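Local coordinates for extracellular solute-binding protein, family 1 (PDB 6FTH), which probably captures human milk oligosaccharides outside the cell and hands them to an ABC transporter for uptake, at residues M46-D51 with E363-Q368; S87-F92 with A406-G411; P198-K203 with T281-D286; A269-K274 with W481-G486; P457-T462 with W510-D515. All blocks are in the same frame, centred on the assembly; numbering follows the deposited sequence.

How the interactions relate
The chain folds into two lobes, as in other ABC-transporter solute-binding proteins. Interactions 1 and 2 lie in the lobe built on strands 29-36, 59-66, 86-88 and 339-343. Their centres are about 15 Å apart, and Ser366 packs on Phe409 and Gly411. Interactions 3 and 4 lie in the lobe with strands 197-199 and 292-297. Their centres are about 16 Å apart, and the salt bridge Lys274-Asp282 joins them. Interactions 4 and 5 use opposite ends of helix 457-484. Along the chain, interactions 1 and 2 cross, 3 falls within the span of both, 4 crosses all the others, and 5 opens after 1, 2 and 3 close. The first lobe is thus built from distant segments.

Interaction 1: M46-D51 with E363-Q368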
# COMPACT_ATOMS: atom_id res chain seq x y z
N MET A 46 -26.34 -2.05 -7.73
CA MET A 46 -25.42 -2.61 -8.72
C MET A 46 -26.00 -3.89 -9.32
O MET A 46 -26.35 -4.82 -8.59
CB MET A 46 -24.08 -2.92 -8.06
CG MET A 46 -23.40 -1.68 -7.49
SD MET A 46 -21.94 -2.13 -6.52
CE MET A 46 -21.53 -0.57 -5.74
N GLN A 47 -26.08 -3.92 -10.66
CA GLN A 47 -26.65 -5.08 -11.34
C GLN A 47 -25.91 -6.37 -10.98
O GLN A 47 -26.54 -7.40 -10.72
CB GLN A 47 -26.65 -4.86 -12.85
CG GLN A 47 -27.25 -6.02 -13.64
CD GLN A 47 -28.73 -6.17 -13.35
OE1 GLN A 47 -29.49 -5.21 -13.49
NE2 GLN A 47 -29.14 -7.35 -12.92
N TRP A 48 -24.57 -6.34 -10.98
CA TRP A 48 -23.84 -7.56 -10.69
C TRP A 48 -24.21 -8.12 -9.32
O TRP A 48 -24.19 -9.34 -9.13
CB TRP A 48 -22.32 -7.34 -10.80
CG TRP A 48 -21.73 -6.40 -9.78
CD1 TRP A 48 -21.43 -5.10 -9.98
CD2 TRP A 48 -21.39 -6.69 -8.42
NE1 TRP A 48 -20.93 -4.54 -8.83
CE2 TRP A 48 -20.89 -5.51 -7.86
CE3 TRP A 48 -21.45 -7.85 -7.63
CZ2 TRP A 48 -20.46 -5.43 -6.53
CZ3 TRP A 48 -21.02 -7.77 -6.31
CH2 TRP A 48 -20.55 -6.57 -5.77
N ALA A 49 -24.54 -7.24 -8.36
CA ALA A 49 -24.89 -7.71 -7.03
C ALA A 49 -26.25 -8.39 -7.02
O ALA A 49 -26.49 -9.33 -6.24
CB ALA A 49 -24.85 -6.57 -6.03
N LYS A 50 -27.17 -7.91 -7.86
CA LYS A 50 -28.46 -8.58 -8.04
C LYS A 50 -28.26 -9.93 -8.72
O LYS A 50 -28.85 -10.94 -8.29
CB LYS A 50 -29.39 -7.69 -8.85
CG LYS A 50 -29.93 -6.50 -8.09
CD LYS A 50 -31.18 -5.92 -8.76
CE LYS A 50 -31.78 -4.77 -7.95
NZ LYS A 50 -31.90 -5.04 -6.49
N ASP A 51 -27.43 -9.97 -9.76
CA ASP A 51 -27.07 -11.22 -10.41
C ASP A 51 -26.45 -12.20 -9.41
O ASP A 51 -26.77 -13.39 -9.41
CB ASP A 51 -26.08 -10.98 -11.55
CG ASP A 51 -26.66 -10.20 -12.71
OD1 ASP A 51 -27.89 -9.98 -12.73
OD2 ASP A 51 -25.88 -9.82 -13.62
N GLU A 363 -14.41 -15.45 -12.17
CA GLU A 363 -14.05 -14.35 -13.07
C GLU A 363 -15.23 -13.42 -13.30
O GLU A 363 -15.07 -12.19 -13.26
CB GLU A 363 -13.50 -14.92 -14.37
CG GLU A 363 -13.02 -13.89 -15.38
CD GLU A 363 -12.42 -14.51 -16.62
OE1 GLU A 363 -11.77 -15.57 -16.45
OE2 GLU A 363 -12.60 -13.96 -17.74
N LYS A 364 -16.42 -14.00 -13.50
CA LYS A 364 -17.66 -13.23 -13.69
C LYS A 364 -17.84 -12.14 -12.64
O LYS A 364 -18.09 -10.97 -12.98
CB LYS A 364 -18.84 -14.21 -13.66
CG LYS A 364 -20.21 -13.60 -13.83
CD LYS A 364 -21.35 -14.66 -13.72
CE LYS A 364 -21.34 -15.67 -14.85
NZ LYS A 364 -22.52 -16.59 -14.77
N TYR A 365 -17.70 -12.49 -11.36
CA TYR A 365 -17.98 -11.51 -10.30
C TYR A 365 -16.75 -10.75 -9.84
O TYR A 365 -16.87 -9.62 -9.39
CB TYR A 365 -18.77 -12.14 -9.15
CG TYR A 365 -20.16 -12.49 -9.62
CD1 TYR A 365 -21.05 -11.50 -9.91
CD2 TYR A 365 -20.53 -13.80 -9.84
CE1 TYR A 365 -22.32 -11.77 -10.41
CE2 TYR A 365 -21.80 -14.11 -10.33
CZ TYR A 365 -22.68 -13.08 -10.62
OH TYR A 365 -23.94 -13.37 -11.12
N SER A 366 -15.56 -11.32 -9.99
CA SER A 366 -14.36 -10.56 -9.65
C SER A 366 -14.18 -9.38 -10.59
O SER A 366 -13.92 -8.26 -10.16
CB SER A 366 -13.13 -11.47 -9.67
OG SER A 366 -13.10 -12.38 -8.58
N VAL A 367 -14.38 -9.60 -11.90
CA VAL A 367 -14.25 -8.51 -12.85
C VAL A 367 -15.33 -7.46 -12.62
O VAL A 367 -15.04 -6.26 -12.64
CB VAL A 367 -14.22 -9.03 -14.30
CG1 VAL A 367 -14.27 -7.86 -15.26
CG2 VAL A 367 -12.97 -9.87 -14.53
N GLN A 368 -16.57 -7.90 -12.37
CA GLN A 368 -17.66 -6.93 -12.19
C GLN A 368 -17.53 -6.17 -10.86
O GLN A 368 -17.85 -4.98 -10.80
CB GLN A 368 -19.02 -7.61 -12.33
CG GLN A 368 -19.32 -8.03 -13.76
CD GLN A 368 -20.74 -8.55 -13.89
OE1 GLN A 368 -21.64 -7.81 -14.29
NE2 GLN A 368 -20.95 -9.81 -13.51
O HOH W 1 -24.30 -7.64 -14.11
O HOH W 2 -23.49 -11.22 -13.75
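The Trp48 indole has the Gln368 backbone over one face, offset toward the rim, and the Ala49 methyl on the opposite face. Its NE1 bonds to Pro403 O. The Tyr365 ring carries Lys364 CG on one face and meets Asp51 at its edge, where Tyr365 OH lies 3.2 Å from Asp51 CB. Tyr365 CE1 comes obliquely within 3.3 Å of Trp48 O. Trp48 CG sits between the backbone N and the carbonyl carbon (chi1 66°), which sets the indole beside Gln368. The Gln368 amide lies alongside Trp48 CB, the two side chains running opposite ways. The contact packs helix 47-56 against helix 363-371, in the lobe holding strand 29-36. One water donates to Asp51 OD2 and Gln368 OE1, each at 2.7 Å. A second donates to Asp51 OD2 and accepts from Gln368 NE2. Tyr365 OH bonds to Asp55 on the first helix, so a leucine in its place would probably leave that carboxylate without this partner and open a gap beside Asp51 CB. Gln368 OE1 also accepts from Phe374 N.

Interaction 2: S87-F92 with A406-G411; sequences SLHAFF and ADRFSG
Van der Waals packing carries the direct contact between His89 and Arg408. The aliphatic part of the arginine does the touching: Arg408 CG lies 3.4 Å from NE2 of His89 and equally close to CD2. The imidazole and guanidinium planes stand 85° apart. A bend at chi2 (61°) leaves CG of the arginine against the imidazole while NE turns to Glu67. Leu88 packs beside Ser410, with Leu88 CB 3.6 Å from Ser410 OG and both methyls only slightly farther away. Polar bonds, most of them to residues outside the two segments, fix the groups. Glu67 OE2 accepts from His89 NE2 and pairs with Arg408 NE, so one carboxylate oxygen ties the two side chains together. Asp339 takes ND1 of the histidine, which holds both ring nitrogens. Arg408 NH1 also bridges to Asp407 OD2 at 2.8 Å, on the syn lone pair of that oxygen. Ser410 OG is bonded to Arg340 O. The arrangement joins the loop before strand 418-420 to the C-terminal end of strand 86-88, an inner strand of a mixed sheet of the kind found in periplasmic-binding-protein folds.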
# COMPACT_ATOMS: atom_id res chain seq x y z
N SER A 87 -18.40 -10.95 6.20
CA SER A 87 -17.92 -9.58 6.22
C SER A 87 -16.83 -9.41 5.17
O SER A 87 -15.90 -10.23 5.09
CB SER A 87 -17.42 -9.20 7.61
OG SER A 87 -18.38 -9.53 8.60
N LEU A 88 -16.93 -8.33 4.40
CA LEU A 88 -16.00 -8.02 3.33
C LEU A 88 -15.24 -6.73 3.65
O LEU A 88 -15.87 -5.70 3.97
CB LEU A 88 -16.75 -7.82 2.01
CG LEU A 88 -17.73 -8.92 1.57
CD1 LEU A 88 -18.28 -8.57 0.19
CD2 LEU A 88 -17.12 -10.36 1.60
N HIS A 89 -13.91 -6.76 3.55
CA HIS A 89 -13.07 -5.57 3.78
C HIS A 89 -13.17 -5.11 5.24
O HIS A 89 -13.07 -3.92 5.54
CB HIS A 89 -13.40 -4.45 2.77
CG HIS A 89 -12.54 -3.22 2.87
ND1 HIS A 89 -11.22 -3.24 3.30
CD2 HIS A 89 -12.81 -1.92 2.59
CE1 HIS A 89 -10.73 -2.01 3.28
NE2 HIS A 89 -11.67 -1.19 2.86
N ALA A 90 -13.36 -6.08 6.13
CA ALA A 90 -13.63 -5.79 7.53
C ALA A 90 -12.55 -6.30 8.47
O ALA A 90 -12.09 -5.53 9.34
CB ALA A 90 -14.99 -6.39 7.91
N PHE A 91 -12.14 -7.56 8.34
CA PHE A 91 -11.27 -8.23 9.30
C PHE A 91 -9.99 -8.73 8.66
O PHE A 91 -10.01 -9.45 7.65
CB PHE A 91 -12.00 -9.39 9.98
CG PHE A 91 -13.26 -8.96 10.68
CD1 PHE A 91 -13.20 -8.14 11.78
CD2 PHE A 91 -14.49 -9.41 10.25
CE1 PHE A 91 -14.36 -7.73 12.41
CE2 PHE A 91 -15.65 -9.00 10.89
CZ PHE A 91 -15.58 -8.17 11.98
N PHE A 92 -8.87 -8.35 9.26
CA PHE A 92 -7.57 -8.86 8.86
C PHE A 92 -7.26 -10.13 9.63
O PHE A 92 -7.86 -10.40 10.68
CB PHE A 92 -6.50 -7.82 9.17
CG PHE A 92 -6.50 -6.66 8.25
CD1 PHE A 92 -7.31 -5.57 8.50
CD2 PHE A 92 -5.72 -6.67 7.11
CE1 PHE A 92 -7.32 -4.49 7.62
CE2 PHE A 92 -5.74 -5.59 6.23
CZ PHE A 92 -6.54 -4.51 6.49
N ALA A 406 -14.47 -1.71 -6.70
CA ALA A 406 -13.15 -1.22 -7.17
C ALA A 406 -12.04 -1.95 -6.41
O ALA A 406 -12.16 -3.17 -6.17
CB ALA A 406 -13.09 0.29 -7.14
N ASP A 407 -10.98 -1.24 -6.03
CA ASP A 407 -9.83 -1.88 -5.41
C ASP A 407 -10.14 -2.46 -4.04
O ASP A 407 -9.34 -3.25 -3.53
CB ASP A 407 -8.66 -0.90 -5.33
CG ASP A 407 -8.99 0.31 -4.50
OD1 ASP A 407 -9.91 1.06 -4.88
OD2 ASP A 407 -8.38 0.45 -3.43
N ARG A 408 -11.28 -2.12 -3.44
CA ARG A 408 -11.68 -2.70 -2.17
C ARG A 408 -12.39 -4.06 -2.32
O ARG A 408 -12.85 -4.61 -1.33
CB ARG A 408 -12.60 -1.72 -1.43
CG ARG A 408 -11.91 -0.75 -0.49
CD ARG A 408 -10.91 0.18 -1.17
NE ARG A 408 -10.70 1.36 -0.33
CZ ARG A 408 -10.00 2.45 -0.68
NH1 ARG A 408 -9.39 2.51 -1.85
NH2 ARG A 408 -9.93 3.48 0.15
N PHE A 409 -12.46 -4.61 -3.53
CA PHE A 409 -13.27 -5.79 -3.82
C PHE A 409 -12.75 -7.07 -3.16
O PHE A 409 -11.63 -7.15 -2.63
CB PHE A 409 -13.42 -6.01 -5.33
CG PHE A 409 -12.22 -6.69 -6.02
CD1 PHE A 409 -10.91 -6.36 -5.72
CD2 PHE A 409 -12.45 -7.61 -7.02
CE1 PHE A 409 -9.85 -6.99 -6.39
CE2 PHE A 409 -11.41 -8.23 -7.68
CZ PHE A 409 -10.12 -7.91 -7.38
N SER A 410 -13.61 -8.08 -3.22
CA SER A 410 -13.39 -9.40 -2.63
C SER A 410 -13.37 -10.39 -3.80
O SER A 410 -14.39 -11.01 -4.12
CB SER A 410 -14.49 -9.75 -1.66
OG SER A 410 -14.55 -8.76 -0.66
N GLY A 411 -12.20 -10.58 -4.39
CA GLY A 411 -12.09 -11.42 -5.57
C GLY A 411 -10.66 -11.41 -6.07
O GLY A 411 -9.76 -10.96 -5.37

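Interaction 3: P198-K203 with T281-D286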
# COMPACT_ATOMS: atom_id res chain seq x y z
N PRO A 198 11.99 22.77 -4.96
CA PRO A 198 12.85 21.78 -5.62
C PRO A 198 12.46 20.35 -5.31
O PRO A 198 12.32 19.54 -6.23
CB PRO A 198 14.24 22.16 -5.13
CG PRO A 198 14.12 23.64 -4.86
CD PRO A 198 12.78 23.79 -4.26
N MET A 199 12.29 20.03 -4.04
CA MET A 199 11.83 18.72 -3.60
C MET A 199 10.79 18.93 -2.51
O MET A 199 11.00 19.76 -1.61
CB MET A 199 13.01 17.90 -3.06
CG MET A 199 12.61 16.53 -2.56
SD MET A 199 14.06 15.50 -2.25
CE MET A 199 13.29 13.89 -1.88
N ASN A 200 9.67 18.22 -2.61
CA ASN A 200 8.61 18.26 -1.61
C ASN A 200 8.45 16.89 -0.98
O ASN A 200 8.41 15.87 -1.68
CB ASN A 200 7.29 18.73 -2.21
CG ASN A 200 6.48 19.54 -1.22
OD1 ASN A 200 6.84 19.66 -0.05
ND2 ASN A 200 5.36 20.06 -1.67
N ILE A 201 8.37 16.86 0.35
CA ILE A 201 8.20 15.63 1.10
C ILE A 201 7.02 15.79 2.06
O ILE A 201 6.70 16.89 2.50
CB ILE A 201 9.49 15.24 1.88
CG1 ILE A 201 9.98 16.38 2.78
CG2 ILE A 201 10.60 14.82 0.91
CD1 ILE A 201 11.04 15.96 3.81
N ARG A 202 6.38 14.66 2.35
CA ARG A 202 5.29 14.58 3.31
C ARG A 202 5.80 14.68 4.74
O ARG A 202 6.92 14.28 5.05
CB ARG A 202 4.62 13.20 3.21
CG ARG A 202 3.71 13.04 2.00
CD ARG A 202 3.00 11.67 2.03
NE ARG A 202 1.71 11.74 1.32
CZ ARG A 202 0.77 10.80 1.37
NH1 ARG A 202 0.95 9.69 2.07
NH2 ARG A 202 -0.37 10.99 0.71
N LYS A 203 4.93 15.18 5.62
CA LYS A 203 5.22 15.16 7.03
C LYS A 203 5.23 13.72 7.52
O LYS A 203 4.80 12.81 6.83
CB LYS A 203 4.17 15.98 7.81
CG LYS A 203 2.78 15.34 7.86
CD LYS A 203 1.81 16.18 8.73
CE LYS A 203 2.12 16.11 10.21
NZ LYS A 203 1.87 14.75 10.77
N THR A 281 -1.46 19.35 -3.01
CA THR A 281 -1.90 20.54 -3.73
C THR A 281 -0.72 21.30 -4.30
O THR A 281 -0.82 21.87 -5.39
CB THR A 281 -2.76 21.40 -2.80
OG1 THR A 281 -3.94 20.67 -2.46
CG2 THR A 281 -3.16 22.72 -3.47
N ASP A 282 0.42 21.30 -3.59
CA ASP A 282 1.63 21.91 -4.14
C ASP A 282 1.97 21.30 -5.49
O ASP A 282 2.23 22.01 -6.47
CB ASP A 282 2.81 21.68 -3.20
CG ASP A 282 2.74 22.51 -1.91
OD1 ASP A 282 2.12 23.59 -1.89
OD2 ASP A 282 3.37 22.07 -0.92
N GLN A 283 2.01 19.96 -5.56
CA GLN A 283 2.44 19.32 -6.80
C GLN A 283 1.45 19.54 -7.94
O GLN A 283 1.85 19.66 -9.10
CB GLN A 283 2.66 17.83 -6.55
CG GLN A 283 4.03 17.45 -5.97
CD GLN A 283 4.22 17.87 -4.54
OE1 GLN A 283 4.69 18.98 -4.27
NE2 GLN A 283 3.84 17.01 -3.61
N LEU A 284 0.15 19.55 -7.64
CA LEU A 284 -0.84 19.71 -8.70
C LEU A 284 -0.89 21.15 -9.21
O LEU A 284 -1.23 21.38 -10.38
CB LEU A 284 -2.22 19.31 -8.18
CG LEU A 284 -2.39 17.81 -7.92
CD1 LEU A 284 -3.61 17.56 -7.05
CD2 LEU A 284 -2.48 17.02 -9.20
N SER A 285 -0.56 22.11 -8.35
CA SER A 285 -0.52 23.51 -8.74
C SER A 285 -1.86 23.90 -9.37
O SER A 285 -2.92 23.49 -8.88
CB SER A 285 0.65 23.71 -9.70
OG SER A 285 0.84 25.08 -10.01
N ASP A 286 -1.83 24.69 -10.44
CA ASP A 286 -3.05 25.08 -11.13
C ASP A 286 -3.30 24.27 -12.39
O ASP A 286 -4.18 24.63 -13.18
CB ASP A 286 -3.02 26.58 -11.46
CG ASP A 286 -1.90 26.94 -12.41
OD1 ASP A 286 -1.11 26.04 -12.77
OD2 ASP A 286 -1.82 28.13 -12.81
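Asn200 points its amide at helix 276-284 and gives both of its cross-segment bonds through ND2. The amide planes of Asn200 and Gln283 stand 82° apart. Asn200 ND2 lies in the carbonyl plane of Gln283, on a lone pair of OE1, at 2.9 Å with an N-H...O angle of 158°. Asp282 crosses Asn200 at about a right angle, but its carboxylate plane is turned only 27° from the amide. Asn200 ND2 meets Asp282 OD2 on the anti side, somewhat out of the carboxylate plane, at 2.9 Å. Both acceptors lie near the Asn200 amide plane, which suits the two N-H directions of a primary amide. The contact joins the chain just after strand 197-199, an outermost strand of the mixed sheet in this lobe, to the last turn of helix 276-284. Gln283 reaches Asn200 through a bend at chi2, which also brings Gln283 OE1 within 3.3 Å of Asn200 CB. Each acceptor has a second partner. Asp282 OD2 forms a salt bridge with Lys274, and Gln283 OE1 bonds to Thr292 OG1. The Lys274 charge would probably favour the ionised carboxylate. Asn200 also bonds through its backbone to Val294 of the neighbouring strand.

Interaction 4: A269-K274 with W481-G486; sequences ADWATK and WMSKGG
Trp271 is packed tightly where Met482 crosses it at about a right angle. Met482 CE lies over one face of the Trp271 six-membered ring, 3.9 Å from its centroid, in a CH-pi contact. The sulfur approaches obliquely, with Met482 SD 3.7 Å from Trp271 CH2, which makes a Met-aromatic contact. A bend at chi3 (67°) folds the methionine end onto the ring. Ala272 CB covers the opposite face, over its centre. The Ser483 side is looser and wetter. There NE1 of Trp271 donates to Ser483 OG at 3.0 Å, but the bond is bent (138°) and the oxygen is tilted from the ring plane. A water donates to Ala269 O and has a weak bond to the same hydroxyl. A leucine in place of Trp271 would probably leave Ser483 OG without its indole donor and open a gap beneath Met482 CE. The contact thus joins the loop before helix 276-284 to the end of helix 457-484 mainly by apolar packing, with one bent hydrogen bond orienting the indole edge.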
# COMPACT_ATOMS: atom_id res chain seq x y z
N ALA A 269 10.41 24.78 4.39
CA ALA A 269 10.76 24.84 5.81
C ALA A 269 9.65 24.30 6.70
O ALA A 269 9.93 23.78 7.78
CB ALA A 269 11.10 26.28 6.20
N ASP A 270 8.39 24.40 6.28
CA ASP A 270 7.27 23.92 7.07
C ASP A 270 6.79 22.53 6.64
O ASP A 270 5.64 22.16 6.90
CB ASP A 270 6.12 24.93 7.06
CG ASP A 270 5.54 25.16 5.69
OD1 ASP A 270 6.20 24.83 4.69
OD2 ASP A 270 4.41 25.71 5.61
N TRP A 271 7.67 21.75 6.01
CA TRP A 271 7.27 20.42 5.53
C TRP A 271 6.67 19.57 6.65
O TRP A 271 5.78 18.76 6.41
CB TRP A 271 8.50 19.69 4.95
CG TRP A 271 9.42 19.29 6.04
CD1 TRP A 271 10.36 20.08 6.63
CD2 TRP A 271 9.46 18.03 6.72
NE1 TRP A 271 10.97 19.40 7.65
CE2 TRP A 271 10.44 18.14 7.73
CE3 TRP A 271 8.76 16.83 6.59
CZ2 TRP A 271 10.74 17.08 8.59
CZ3 TRP A 271 9.06 15.78 7.45
CH2 TRP A 271 10.03 15.91 8.43
N ALA A 272 7.15 19.75 7.88
CA ALA A 272 6.77 18.86 8.97
C ALA A 272 5.36 19.09 9.49
O ALA A 272 4.83 18.23 10.21
CB ALA A 272 7.75 19.01 10.14
N THR A 273 4.74 20.22 9.15
CA THR A 273 3.40 20.53 9.62
C THR A 273 2.36 20.59 8.51
O THR A 273 1.16 20.70 8.82
CB THR A 273 3.38 21.85 10.42
OG1 THR A 273 3.99 22.90 9.67
CG2 THR A 273 4.12 21.67 11.74
N LYS A 274 2.78 20.51 7.25
CA LYS A 274 1.84 20.57 6.14
C LYS A 274 1.00 19.30 6.10
O LYS A 274 1.52 18.20 6.27
CB LYS A 274 2.64 20.68 4.83
CG LYS A 274 3.37 21.99 4.62
CD LYS A 274 2.57 22.95 3.71
CE LYS A 274 2.64 22.54 2.24
NZ LYS A 274 4.01 22.73 1.66
N TRP A 481 15.28 16.70 13.97
CA TRP A 481 16.62 16.63 13.41
C TRP A 481 16.63 17.01 11.93
O TRP A 481 17.61 17.59 11.45
CB TRP A 481 17.16 15.21 13.55
CG TRP A 481 17.50 14.80 14.94
CD1 TRP A 481 17.86 15.61 15.98
CD2 TRP A 481 17.53 13.46 15.44
NE1 TRP A 481 18.13 14.85 17.10
CE2 TRP A 481 17.93 13.52 16.79
CE3 TRP A 481 17.27 12.21 14.87
CZ2 TRP A 481 18.07 12.38 17.59
CZ3 TRP A 481 17.41 11.06 15.67
CH2 TRP A 481 17.80 11.16 17.01
N MET A 482 15.58 16.66 11.19
CA MET A 482 15.52 17.05 9.79
C MET A 482 15.40 18.56 9.65
O MET A 482 16.06 19.17 8.80
CB MET A 482 14.33 16.34 9.13
CG MET A 482 14.59 14.85 8.81
SD MET A 482 13.12 13.96 8.28
CE MET A 482 12.80 14.77 6.69
N SER A 483 14.57 19.18 10.49
CA SER A 483 14.31 20.61 10.37
C SER A 483 15.42 21.44 11.00
O SER A 483 15.85 22.45 10.42
CB SER A 483 12.98 20.95 11.04
OG SER A 483 11.90 20.42 10.30
N LYS A 484 15.88 21.06 12.20
CA LYS A 484 16.72 21.94 13.00
C LYS A 484 18.13 21.42 13.24
O LYS A 484 18.94 22.15 13.84
CB LYS A 484 16.04 22.23 14.34
CG LYS A 484 14.68 22.88 14.22
CD LYS A 484 13.91 22.78 15.54
CE LYS A 484 12.53 23.41 15.46
NZ LYS A 484 12.58 24.88 15.21
N GLY A 485 18.46 20.20 12.82
CA GLY A 485 19.76 19.63 13.12
C GLY A 485 19.80 19.01 14.51
O GLY A 485 18.79 18.86 15.19
N GLY A 486 21.02 18.62 14.90
CA GLY A 486 21.28 18.12 16.24
C GLY A 486 21.51 16.63 16.34
O GLY A 486 21.80 16.14 17.44
O HOH W 3 12.17 23.13 8.66

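Interaction 5: P457-T462 with W510-D515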
# COMPACT_ATOMS: atom_id res chain seq x y z
N PRO A 457 -0.88 -13.73 18.11
CA PRO A 457 -1.53 -12.65 18.86
C PRO A 457 -0.72 -12.12 20.00
O PRO A 457 -0.66 -10.90 20.18
CB PRO A 457 -2.85 -13.29 19.33
CG PRO A 457 -3.07 -14.42 18.43
CD PRO A 457 -1.72 -14.94 18.04
N THR A 458 -0.04 -12.99 20.76
CA THR A 458 0.75 -12.52 21.89
C THR A 458 1.89 -11.63 21.41
O THR A 458 2.13 -10.55 21.96
CB THR A 458 1.32 -13.72 22.66
OG1 THR A 458 0.25 -14.49 23.23
CG2 THR A 458 2.23 -13.27 23.78
N ASP A 459 2.60 -12.09 20.38
CA ASP A 459 3.72 -11.30 19.90
C ASP A 459 3.25 -10.04 19.19
O ASP A 459 3.91 -9.00 19.28
CB ASP A 459 4.61 -12.14 18.98
CG ASP A 459 5.52 -13.08 19.75
OD1 ASP A 459 5.58 -13.04 21.00
OD2 ASP A 459 6.16 -13.88 19.07
N SER A 460 2.11 -10.11 18.49
CA SER A 460 1.54 -8.91 17.88
C SER A 460 1.23 -7.85 18.92
O SER A 460 1.53 -6.67 18.72
CB SER A 460 0.28 -9.28 17.10
OG SER A 460 0.61 -10.03 15.95
N ASN A 461 0.67 -8.25 20.06
CA ASN A 461 0.37 -7.28 21.10
C ASN A 461 1.66 -6.69 21.69
O ASN A 461 1.73 -5.49 21.96
CB ASN A 461 -0.52 -7.91 22.17
CG ASN A 461 -1.94 -8.19 21.64
OD1 ASN A 461 -2.42 -7.53 20.73
ND2 ASN A 461 -2.59 -9.18 22.23
N THR A 462 2.69 -7.51 21.88
CA THR A 462 3.96 -6.96 22.33
C THR A 462 4.50 -5.94 21.34
O THR A 462 4.92 -4.84 21.73
CB THR A 462 4.99 -8.07 22.53
OG1 THR A 462 4.53 -8.94 23.58
CG2 THR A 462 6.34 -7.49 22.90
N TRP A 510 10.42 -10.16 15.29
CA TRP A 510 10.31 -10.20 13.84
C TRP A 510 11.26 -11.23 13.26
O TRP A 510 10.90 -11.93 12.30
CB TRP A 510 10.54 -8.82 13.22
CG TRP A 510 9.30 -7.99 13.21
CD1 TRP A 510 9.07 -6.85 13.91
CD2 TRP A 510 8.12 -8.24 12.42
NE1 TRP A 510 7.80 -6.38 13.61
CE2 TRP A 510 7.20 -7.23 12.72
CE3 TRP A 510 7.75 -9.24 11.52
CZ2 TRP A 510 5.94 -7.15 12.13
CZ3 TRP A 510 6.48 -9.18 10.94
CH2 TRP A 510 5.59 -8.14 11.25
N GLN A 511 12.47 -11.36 13.81
CA GLN A 511 13.37 -12.40 13.32
C GLN A 511 12.75 -13.77 13.48
O GLN A 511 12.86 -14.63 12.59
CB GLN A 511 14.71 -12.35 14.04
CG GLN A 511 15.69 -13.42 13.57
CD GLN A 511 16.39 -13.05 12.26
OE1 GLN A 511 17.19 -12.11 12.22
NE2 GLN A 511 16.13 -13.83 11.21
N LYS A 512 12.14 -14.03 14.63
CA LYS A 512 11.55 -15.34 14.89
C LYS A 512 10.47 -15.67 13.87
O LYS A 512 10.47 -16.76 13.30
CB LYS A 512 10.96 -15.36 16.30
CG LYS A 512 10.29 -16.68 16.65
CD LYS A 512 9.77 -16.71 18.05
CE LYS A 512 8.57 -15.83 18.20
NZ LYS A 512 7.94 -15.90 19.56
N TRP A 513 9.53 -14.76 13.65
CA TRP A 513 8.44 -15.07 12.73
C TRP A 513 8.93 -15.09 11.29
O TRP A 513 8.49 -15.92 10.48
CB TRP A 513 7.30 -14.08 12.91
CG TRP A 513 6.60 -14.34 14.20
CD1 TRP A 513 6.70 -13.60 15.35
CD2 TRP A 513 5.80 -15.48 14.53
NE1 TRP A 513 5.99 -14.20 16.37
CE2 TRP A 513 5.44 -15.36 15.89
CE3 TRP A 513 5.36 -16.59 13.80
CZ2 TRP A 513 4.61 -16.30 16.52
CZ3 TRP A 513 4.54 -17.52 14.44
CH2 TRP A 513 4.19 -17.37 15.79
N TYR A 514 9.87 -14.20 10.95
CA TYR A 514 10.49 -14.28 9.64
C TYR A 514 11.10 -15.67 9.41
O TYR A 514 10.92 -16.27 8.34
CB TYR A 514 11.55 -13.19 9.55
CG TYR A 514 12.43 -13.25 8.35
CD1 TYR A 514 12.05 -12.64 7.14
CD2 TYR A 514 13.65 -13.87 8.42
CE1 TYR A 514 12.89 -12.68 6.02
CE2 TYR A 514 14.49 -13.91 7.32
CZ TYR A 514 14.11 -13.31 6.12
OH TYR A 514 14.97 -13.37 5.03
N ASP A 515 11.81 -16.19 10.40
CA ASP A 515 12.41 -17.51 10.28
C ASP A 515 11.35 -18.60 10.14
O ASP A 515 11.45 -19.48 9.28
CB ASP A 515 13.31 -17.79 11.49
CG ASP A 515 14.57 -16.97 11.50
OD1 ASP A 515 14.92 -16.36 10.46
OD2 ASP A 515 15.24 -16.94 12.55
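Two helices of the C-terminal helical region, 457-484 and 503-518, are joined here at the surface by a salt bridge and an indole hydrogen bond that share one oxygen. Asp459 on the first turn of helix 457-484 offers OD2 to two donors. NE1 of Trp513 reaches Asp459 OD2 at 2.7 Å, with an N-H...O angle of 154°, on the anti lone pair. NZ of Lys512 comes to Asp459 OD2 at 2.7 Å, on the syn lone pair. The two donors therefore occupy different sides of the oxygen. The carboxylate meets the indole at its edge, and the two planes are 75° apart. Lys512 starts extended, then bends at chi3 (71°) to bring NZ across to the aspartate. The lysine charge would probably favour the ionised carboxylate. Trp513 also touches Val453, Pro455 and Asp456, and the Asp456 carboxylate accepts from Asp459 N. Adjacent residues of one helix thus hold an aspartate of another, an interhelical salt bridge reinforced by an indole N-H hydrogen bond.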